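PDB 6T3E: DELTA1-pyrroline-2-carboxylate reductase from Thermococcus litoralis DSM 5473, which catalyses the reduction of Delta1-pyrroline-2-carboxylate to L-proline with a reduced nicotinamide cofactor such as NADH. Local coordinates for residues Ser85-Lys91 against Asp327-Lys332; Val107-Ile111 against Met125-Thr131. All blocks are in the same frame, centred on the assembly; numbering follows the deposited sequence.

Interaction 1 of 2, residues Ser85-Lys91 against Asp327-Lys332. With PRO (proline), chain E.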
ATOM      1  N   SER B  85     -11.927  12.471  10.965  1.00 54.85           N
ATOM      2  CA  SER B  85     -12.304  12.932   9.639  1.00 54.50           C
ATOM      3  C   SER B  85     -12.885  11.819   8.779  1.00 49.74           C
ATOM      4  O   SER B  85     -13.472  12.113   7.729  1.00 47.66           O
ATOM      5  CB  SER B  85     -11.094  13.564   8.943  1.00 54.31           C
ATOM      6  OG  SER B  85     -10.860  14.873   9.438  1.00 55.96           O
ATOM      7  N   GLU B  86     -12.743  10.565   9.200  1.00 47.83           N
ATOM      8  CA  GLU B  86     -13.207   9.415   8.427  1.00 47.76           C
ATOM      9  C   GLU B  86     -12.636   9.446   7.012  1.00 43.15           C
ATOM     10  O   GLU B  86     -13.350   9.343   6.014  1.00 45.72           O
ATOM     11  CB  GLU B  86     -14.732   9.340   8.412  1.00 45.83           C
ATOM     12  CG  GLU B  86     -15.336   9.029   9.759  1.00 50.16           C
ATOM     13  CD  GLU B  86     -15.267   7.550  10.127  1.00 56.42           C
ATOM     14  OE1 GLU B  86     -14.359   6.851   9.623  1.00 55.95           O
ATOM     15  OE2 GLU B  86     -16.132   7.090  10.921  1.00 57.50           O
ATOM     16  N   ALA B  87     -11.320   9.593   6.946  1.00 39.24           N
ATOM     17  CA  ALA B  87     -10.563   9.581   5.704  1.00 36.36           C
ATOM     18  C   ALA B  87      -9.695   8.332   5.721  1.00 36.26           C
ATOM     19  O   ALA B  87      -8.750   8.240   6.508  1.00 38.77           O
ATOM     20  CB  ALA B  87      -9.711  10.842   5.565  1.00 30.85           C
ATOM     21  N   LEU B  88     -10.047   7.358   4.892  1.00 38.22           N
ATOM     22  CA  LEU B  88      -9.330   6.087   4.790  1.00 37.17           C
ATOM     23  C   LEU B  88      -8.788   6.007   3.365  1.00 35.62           C
ATOM     24  O   LEU B  88      -9.534   5.669   2.439  1.00 33.25           O
ATOM     25  CB  LEU B  88     -10.233   4.893   5.124  1.00 34.10           C
ATOM     26  CG  LEU B  88      -9.596   3.500   4.992  1.00 34.14           C
ATOM     27  CD1 LEU B  88      -8.293   3.348   5.841  1.00 24.77           C
ATOM     28  CD2 LEU B  88     -10.586   2.393   5.312  1.00 30.28           C
ATOM     29  N   ALA B  89      -7.507   6.359   3.186  1.00 32.80           N
ATOM     30  CA  ALA B  89      -6.931   6.523   1.858  1.00 33.55           C
ATOM     31  C   ALA B  89      -5.533   5.937   1.775  1.00 35.56           C
ATOM     32  O   ALA B  89      -4.779   5.907   2.756  1.00 32.11           O
ATOM     33  CB  ALA B  89      -6.861   7.990   1.438  1.00 32.20           C
ATOM     34  N   VAL B  90      -5.178   5.529   0.560  1.00 36.59           N
ATOM     35  CA  VAL B  90      -3.834   5.086   0.229  1.00 36.55           C
ATOM     36  C   VAL B  90      -3.378   5.783  -1.055  1.00 40.31           C
ATOM     37  O   VAL B  90      -4.137   5.900  -2.022  1.00 41.70           O
ATOM     38  CB  VAL B  90      -3.794   3.548   0.096  1.00 34.53           C
ATOM     39  CG1 VAL B  90      -4.789   3.068  -0.964  1.00 28.29           C
ATOM     40  CG2 VAL B  90      -2.361   3.049  -0.168  1.00 32.52           C
ATOM     41  N   LYS B  91      -2.140   6.267  -1.056  1.00 42.40           N
ATOM     42  CA  LYS B  91      -1.540   6.885  -2.230  1.00 39.18           C
ATOM     43  C   LYS B  91      -0.415   5.995  -2.733  1.00 38.77           C
ATOM     44  O   LYS B  91       0.380   5.487  -1.937  1.00 44.51           O
ATOM     45  CB  LYS B  91      -1.006   8.286  -1.913  1.00 40.97           C
ATOM     46  CG  LYS B  91      -0.386   9.029  -3.105  1.00 36.94           C
ATOM     47  CD  LYS B  91      -0.040  10.481  -2.745  1.00 37.06           C
ATOM     48  CE  LYS B  91       1.358  10.591  -2.127  1.00 38.17           C
ATOM     49  NZ  LYS B  91       1.844  12.006  -2.000  1.00 36.80           N
ATOM     50  N   ASP B 327      -2.187  13.156   2.404  1.00 42.94           N
ATOM     51  CA  ASP B 327      -2.945  12.689   1.254  1.00 40.80           C
ATOM     52  C   ASP B 327      -4.389  12.397   1.637  1.00 43.24           C
ATOM     53  O   ASP B 327      -5.313  12.784   0.913  1.00 43.78           O
ATOM     54  CB  ASP B 327      -2.278  11.456   0.646  1.00 42.27           C
ATOM     55  CG  ASP B 327      -0.786  11.652   0.421  1.00 43.66           C
ATOM     56  OD1 ASP B 327      -0.408  12.588  -0.323  1.00 43.28           O
ATOM     57  OD2 ASP B 327       0.006  10.872   1.002  1.00 41.24           O
ATOM     58  N   ALA B 328      -4.614  11.765   2.793  1.00 40.88           N
ATOM     59  CA  ALA B 328      -5.983  11.400   3.154  1.00 36.64           C
ATOM     60  C   ALA B 328      -6.834  12.640   3.411  1.00 34.33           C
ATOM     61  O   ALA B 328      -7.985  12.709   2.975  1.00 37.92           O
ATOM     62  CB  ALA B 328      -5.995  10.466   4.365  1.00 25.98           C
ATOM     63  N   ILE B 329      -6.295  13.633   4.117  1.00 38.12           N
ATOM     64  CA  ILE B 329      -7.093  14.820   4.409  1.00 42.70           C
ATOM     65  C   ILE B 329      -7.349  15.615   3.136  1.00 45.11           C
ATOM     66  O   ILE B 329      -8.408  16.236   2.979  1.00 47.60           O
ATOM     67  CB  ILE B 329      -6.437  15.674   5.513  1.00 42.88           C
ATOM     68  CG1 ILE B 329      -7.444  16.688   6.054  1.00 39.85           C
ATOM     69  CG2 ILE B 329      -5.198  16.375   5.011  1.00 45.36           C
ATOM     70  CD1 ILE B 329      -8.576  16.051   6.803  1.00 33.71           C
ATOM     71  N   THR B 330      -6.390  15.622   2.212  1.00 43.94           N
ATOM     72  CA  THR B 330      -6.609  16.322   0.953  1.00 44.20           C
ATOM     73  C   THR B 330      -7.541  15.542   0.020  1.00 45.56           C
ATOM     74  O   THR B 330      -8.455  16.127  -0.577  1.00 42.85           O
ATOM     75  CB  THR B 330      -5.257  16.607   0.311  1.00 40.73           C
ATOM     76  OG1 THR B 330      -4.497  17.434   1.202  1.00 45.24           O
ATOM     77  CG2 THR B 330      -5.420  17.327  -1.013  1.00 37.60           C
ATOM     78  N   ALA B 331      -7.386  14.213  -0.048  1.00 43.57           N
ATOM     79  CA  ALA B 331      -8.257  13.406  -0.897  1.00 36.98           C
ATOM     80  C   ALA B 331      -9.702  13.469  -0.434  1.00 43.06           C
ATOM     81  O   ALA B 331     -10.617  13.562  -1.264  1.00 46.23           O
ATOM     82  CB  ALA B 331      -7.795  11.958  -0.904  1.00 35.53           C
ATOM     83  N   LYS B 332      -9.935  13.440   0.884  1.00 42.41           N
ATOM     84  CA  LYS B 332     -11.312  13.499   1.357  1.00 41.81           C
ATOM     85  C   LYS B 332     -11.880  14.900   1.176  1.00 39.67           C
ATOM     86  O   LYS B 332     -13.043  15.057   0.794  1.00 37.70           O
ATOM     87  CB  LYS B 332     -11.385  13.067   2.826  1.00 44.37           C
ATOM     88  CG  LYS B 332     -12.800  12.990   3.427  1.00 52.88           C
ATOM     89  CD  LYS B 332     -13.436  11.575   3.284  1.00 57.80           C
ATOM     90  CE  LYS B 332     -14.863  11.472   3.895  1.00 58.91           C
ATOM     91  NZ  LYS B 332     -15.818  10.632   3.086  1.00 55.22           N
TER
HETATM   92  N   PRO E 401       8.145  11.396  -1.512  1.00 45.38           N
HETATM   93  CA  PRO E 401       6.964  12.018  -2.121  1.00 46.29           C
HETATM   94  C   PRO E 401       5.660  11.778  -1.365  1.00 50.98           C
HETATM   95  O   PRO E 401       5.634  11.445  -0.171  1.00 51.27           O
HETATM   96  CB  PRO E 401       6.910  11.358  -3.497  1.00 44.23           C
HETATM   97  CG  PRO E 401       8.348  11.118  -3.843  1.00 43.63           C
HETATM   98  CD  PRO E 401       9.090  10.903  -2.533  1.00 45.22           C
HETATM   99  OXT PRO E 401       4.584  11.914  -1.950  1.00 53.03           O
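The carboxylate of Asp327 carries the aliphatic chain of Lys91 over one of its faces, and the two side chains cross at about a right angle. Lys91 CD stands 3.5 Å from Asp327 CG, and the chain then comes down toward the edge, where NZ forms a salt bridge with OD1 (2.9 Å). OD1 is met on its syn side, 34° out of the carboxylate plane, and it also pairs with Arg134. A second carboxylate, that of the bound proline, takes a hydrogen bond from the same lysine, with NZ 2.7 Å from OXT, while Arg63 and Arg134 hold the ligand as well. Lys91 leaves the strand extended and bends at chi3 (87°), which carries NZ into place between the two carboxylates; Thr131 is its further partner. A long flexible amine suits this position, since it can lay its methylenes over the Asp327 carboxylate and carry the amine beyond it to the ligand.

Farther along, the contact turns apolar and close. Ala328 CB rests 3.9 Å from Ala87 CB and equally far from Ala89 CB, alanines on both sides letting the axes of residues 87-91 and 327-332 come within 7.6 Å. Where the strand begins, Glu86 and Ala87 oppose Leu82 in a G1 beta bulge. There Lys332 lays its CE 3.4 Å from Glu86 O, and Ile329 CD1 touches Ser85 OG at 3.7 Å, a hydroxyl that is hydrogen-bonded to Glu52. The carboxylate of Glu86 turns elsewhere, to Tyr81 and to His71 of the second subunit.

Residues 327-332 run at 111° to residues 87-91, and helix 324-341 also touches strands 73-82 and 107-114; helix 39-54 packs beside Ile329 and Thr330, helix 128-146 meets Thr330, and Leu88 and Val90, directed away from the helix, pack on Tyr77 of the second subunit.

Interaction 2 of 2, residues Val107-Ile111 against Met125-Thr131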
ATOM      1  N   VAL B 107       7.622  12.697 -10.416  1.00 41.71           N
ATOM      2  CA  VAL B 107       6.730  12.156  -9.400  1.00 43.11           C
ATOM      3  C   VAL B 107       5.355  11.952 -10.025  1.00 40.86           C
ATOM      4  O   VAL B 107       4.770  12.885 -10.588  1.00 38.20           O
ATOM      5  CB  VAL B 107       6.674  13.070  -8.165  1.00 40.47           C
ATOM      6  CG1 VAL B 107       5.545  12.677  -7.255  1.00 37.12           C
ATOM      7  CG2 VAL B 107       7.998  12.993  -7.422  1.00 43.48           C
ATOM      8  N   LEU B 108       4.874  10.714  -9.969  1.00 40.92           N
ATOM      9  CA  LEU B 108       3.562  10.318 -10.454  1.00 38.16           C
ATOM     10  C   LEU B 108       2.837   9.600  -9.328  1.00 43.57           C
ATOM     11  O   LEU B 108       3.438   8.782  -8.627  1.00 49.30           O
ATOM     12  CB  LEU B 108       3.692   9.398 -11.693  1.00 37.31           C
ATOM     13  CG  LEU B 108       4.426   9.964 -12.922  1.00 40.63           C
ATOM     14  CD1 LEU B 108       4.497   8.961 -14.064  1.00 25.28           C
ATOM     15  CD2 LEU B 108       3.720  11.258 -13.392  1.00 37.95           C
ATOM     16  N   ALA B 109       1.560   9.924  -9.126  1.00 42.03           N
ATOM     17  CA  ALA B 109       0.829   9.369  -7.997  1.00 40.97           C
ATOM     18  C   ALA B 109      -0.613   9.046  -8.382  1.00 43.49           C
ATOM     19  O   ALA B 109      -1.182   9.608  -9.323  1.00 44.55           O
ATOM     20  CB  ALA B 109       0.845  10.326  -6.792  1.00 39.33           C
ATOM     21  N   SER B 110      -1.201   8.131  -7.608  1.00 40.37           N
ATOM     22  CA  SER B 110      -2.619   7.810  -7.648  1.00 32.07           C
ATOM     23  C   SER B 110      -3.098   7.650  -6.212  1.00 40.45           C
ATOM     24  O   SER B 110      -2.357   7.142  -5.364  1.00 44.48           O
ATOM     25  CB  SER B 110      -2.896   6.518  -8.419  1.00 30.33           C
ATOM     26  OG  SER B 110      -2.206   6.478  -9.647  1.00 35.82           O
ATOM     27  N   ILE B 111      -4.335   8.068  -5.941  1.00 39.69           N
ATOM     28  CA  ILE B 111      -4.902   8.029  -4.599  1.00 32.71           C
ATOM     29  C   ILE B 111      -6.210   7.257  -4.640  1.00 34.92           C
ATOM     30  O   ILE B 111      -7.060   7.523  -5.499  1.00 34.41           O
ATOM     31  CB  ILE B 111      -5.134   9.438  -4.030  1.00 29.78           C
ATOM     32  CG1 ILE B 111      -3.794  10.161  -3.873  1.00 27.87           C
ATOM     33  CG2 ILE B 111      -5.938   9.350  -2.707  1.00 24.26           C
ATOM     34  CD1 ILE B 111      -3.881  11.517  -3.204  1.00 29.78           C
ATOM     35  N   MET B 125      -8.532   8.776  -7.734  1.00 35.03           N
ATOM     36  CA  MET B 125      -8.226  10.154  -8.105  1.00 38.90           C
ATOM     37  C   MET B 125      -6.776  10.270  -8.548  1.00 40.55           C
ATOM     38  O   MET B 125      -5.897   9.565  -8.041  1.00 38.80           O
ATOM     39  CB  MET B 125      -8.428  11.151  -6.945  1.00 38.07           C
ATOM     40  CG  MET B 125      -9.464  10.779  -5.925  1.00 45.98           C
ATOM     41  SD  MET B 125      -9.492  11.978  -4.582  1.00 48.20           S
ATOM     42  CE  MET B 125      -7.756  12.112  -4.352  1.00 45.84           C
ATOM     43  N   GLU B 126      -6.530  11.183  -9.488  1.00 40.96           N
ATOM     44  CA  GLU B 126      -5.158  11.492  -9.860  1.00 47.71           C
ATOM     45  C   GLU B 126      -4.425  12.075  -8.659  1.00 48.39           C
ATOM     46  O   GLU B 126      -4.911  13.004  -8.006  1.00 51.84           O
ATOM     47  CB  GLU B 126      -5.124  12.466 -11.036  1.00 50.48           C
ATOM     48  CG  GLU B 126      -3.817  12.427 -11.802  1.00 51.51           C
ATOM     49  CD  GLU B 126      -2.873  13.561 -11.430  1.00 54.41           C
ATOM     50  OE1 GLU B 126      -3.142  14.279 -10.445  1.00 52.09           O
ATOM     51  OE2 GLU B 126      -1.854  13.735 -12.138  1.00 59.33           O
ATOM     52  N   GLY B 127      -3.253  11.531  -8.360  1.00 45.08           N
ATOM     53  CA  GLY B 127      -2.601  11.943  -7.138  1.00 42.00           C
ATOM     54  C   GLY B 127      -1.467  12.909  -7.346  1.00 44.95           C
ATOM     55  O   GLY B 127      -1.021  13.543  -6.389  1.00 51.30           O
ATOM     56  N   THR B 128      -1.045  13.088  -8.598  1.00 44.27           N
ATOM     57  CA  THR B 128       0.133  13.906  -8.874  1.00 38.00           C
ATOM     58  C   THR B 128      -0.076  15.345  -8.435  1.00 37.57           C
ATOM     59  O   THR B 128       0.789  15.938  -7.783  1.00 42.23           O
ATOM     60  CB  THR B 128       0.474  13.864 -10.363  1.00 36.63           C
ATOM     61  OG1 THR B 128       0.529  12.506 -10.813  1.00 39.92           O
ATOM     62  CG2 THR B 128       1.805  14.513 -10.597  1.00 36.23           C
ATOM     63  N   PHE B 129      -1.225  15.922  -8.778  1.00 39.55           N
ATOM     64  CA  PHE B 129      -1.511  17.305  -8.409  1.00 38.33           C
ATOM     65  C   PHE B 129      -1.718  17.440  -6.906  1.00 40.94           C
ATOM     66  O   PHE B 129      -1.267  18.419  -6.294  1.00 39.95           O
ATOM     67  CB  PHE B 129      -2.728  17.782  -9.202  1.00 37.33           C
ATOM     68  CG  PHE B 129      -3.332  19.060  -8.711  1.00 39.23           C
ATOM     69  CD1 PHE B 129      -2.739  20.280  -8.991  1.00 41.94           C
ATOM     70  CD2 PHE B 129      -4.517  19.041  -8.000  1.00 36.47           C
ATOM     71  CE1 PHE B 129      -3.313  21.459  -8.557  1.00 40.29           C
ATOM     72  CE2 PHE B 129      -5.096  20.210  -7.563  1.00 39.60           C
ATOM     73  CZ  PHE B 129      -4.493  21.422  -7.843  1.00 42.76           C
ATOM     74  N   ILE B 130      -2.371  16.450  -6.292  1.00 41.56           N
ATOM     75  CA  ILE B 130      -2.607  16.477  -4.855  1.00 40.94           C
ATOM     76  C   ILE B 130      -1.300  16.321  -4.100  1.00 39.30           C
ATOM     77  O   ILE B 130      -1.116  16.903  -3.023  1.00 40.51           O
ATOM     78  CB  ILE B 130      -3.623  15.402  -4.458  1.00 44.21           C
ATOM     79  CG1 ILE B 130      -5.030  15.926  -4.714  1.00 44.63           C
ATOM     80  CG2 ILE B 130      -3.440  15.000  -2.990  1.00 45.08           C
ATOM     81  CD1 ILE B 130      -5.950  14.873  -5.168  1.00 44.52           C
ATOM     82  N   THR B 131      -0.384  15.511  -4.629  1.00 37.70           N
ATOM     83  CA  THR B 131       0.912  15.368  -3.982  1.00 38.45           C
ATOM     84  C   THR B 131       1.627  16.711  -3.895  1.00 39.11           C
ATOM     85  O   THR B 131       2.078  17.118  -2.818  1.00 42.39           O
ATOM     86  CB  THR B 131       1.776  14.379  -4.767  1.00 42.96           C
ATOM     87  OG1 THR B 131       1.164  13.083  -4.768  1.00 41.91           O
ATOM     88  CG2 THR B 131       3.189  14.292  -4.169  1.00 43.64           C
TER
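Ile111 reaches from its strand to both the strand part and the helix part of residues 125-131: CG2 lies 3.7 Å from Met125 CE, and CD1 lies 3.5 Å from Ile130 CG2. Met125 bends at chi3 (-45°), folding its methyl back onto the isoleucine, and the branched, flexible apolar chains fill the space beneath helix 324-341, where Ala331 touches both Ile111 and Met125. Beside them, still in the tightly packed part, Gly127 lies against Ala109 and Ile111, where a CB would point toward the strand. Ala109 CB faces Thr131 OG1 and the Gly127 carbonyl carbon, a place for a small side chain.

Strands 107-114 and 121-126 form a beta hairpin, and here the second strand gives way to helix 128-146. Ile111 and Met125 are a hydrogen-bonded antiparallel pair, with N-to-O distances of 3.0 Å in both directions between their backbones. Two residues on, past the non-hydrogen-bonded pair Ser110 and Glu126, Gly127 N still reaches Ala109 O, but from well above the carbonyl plane, as the chain peels off. Glu126 caps the new helix, its OE1 accepting from Phe129 N, and Gly127 O receives both N and OG1 of Thr131, which borders proline and NADH.

Leu108, Glu126 and Thr128, partly exposed, make the looser side. Ala109 N donates a rather long 3.3 Å bond to Thr128 OG1, and Thr128 CG2 lies 3.4 Å from Val107 O. A valine in place of Thr128 would probably leave Ala109 N without this acceptor, weakening the tie at that point. The second subunit covers part of this face, its Ala120 packing on Leu108 and its Pro121 on the buried Ser110.

In the fold
After its first strands and helices, the chain lays down strand 87-95, the beginning of interaction 1, and continues into its sheet neighbour, strand 107-114. Interaction 2 then closes a short loop, the hairpin with strand 121-126, and starts helix 128-146. The chain next builds the parallel sheet of Rossmann type before returning in helix 324-341, which closes interaction 1 some 236 residues on. Interaction 2 is therefore nested inside the loop of interaction 1. Their centres lie about 12 Å apart and they touch directly: Lys91 NZ is 3.0 Å from Thr131 OG1, a probable hydrogen bond at the ligand site, and Thr330 packs on Ile130. Together they bind two helices to the mixed sheet beside the proline site.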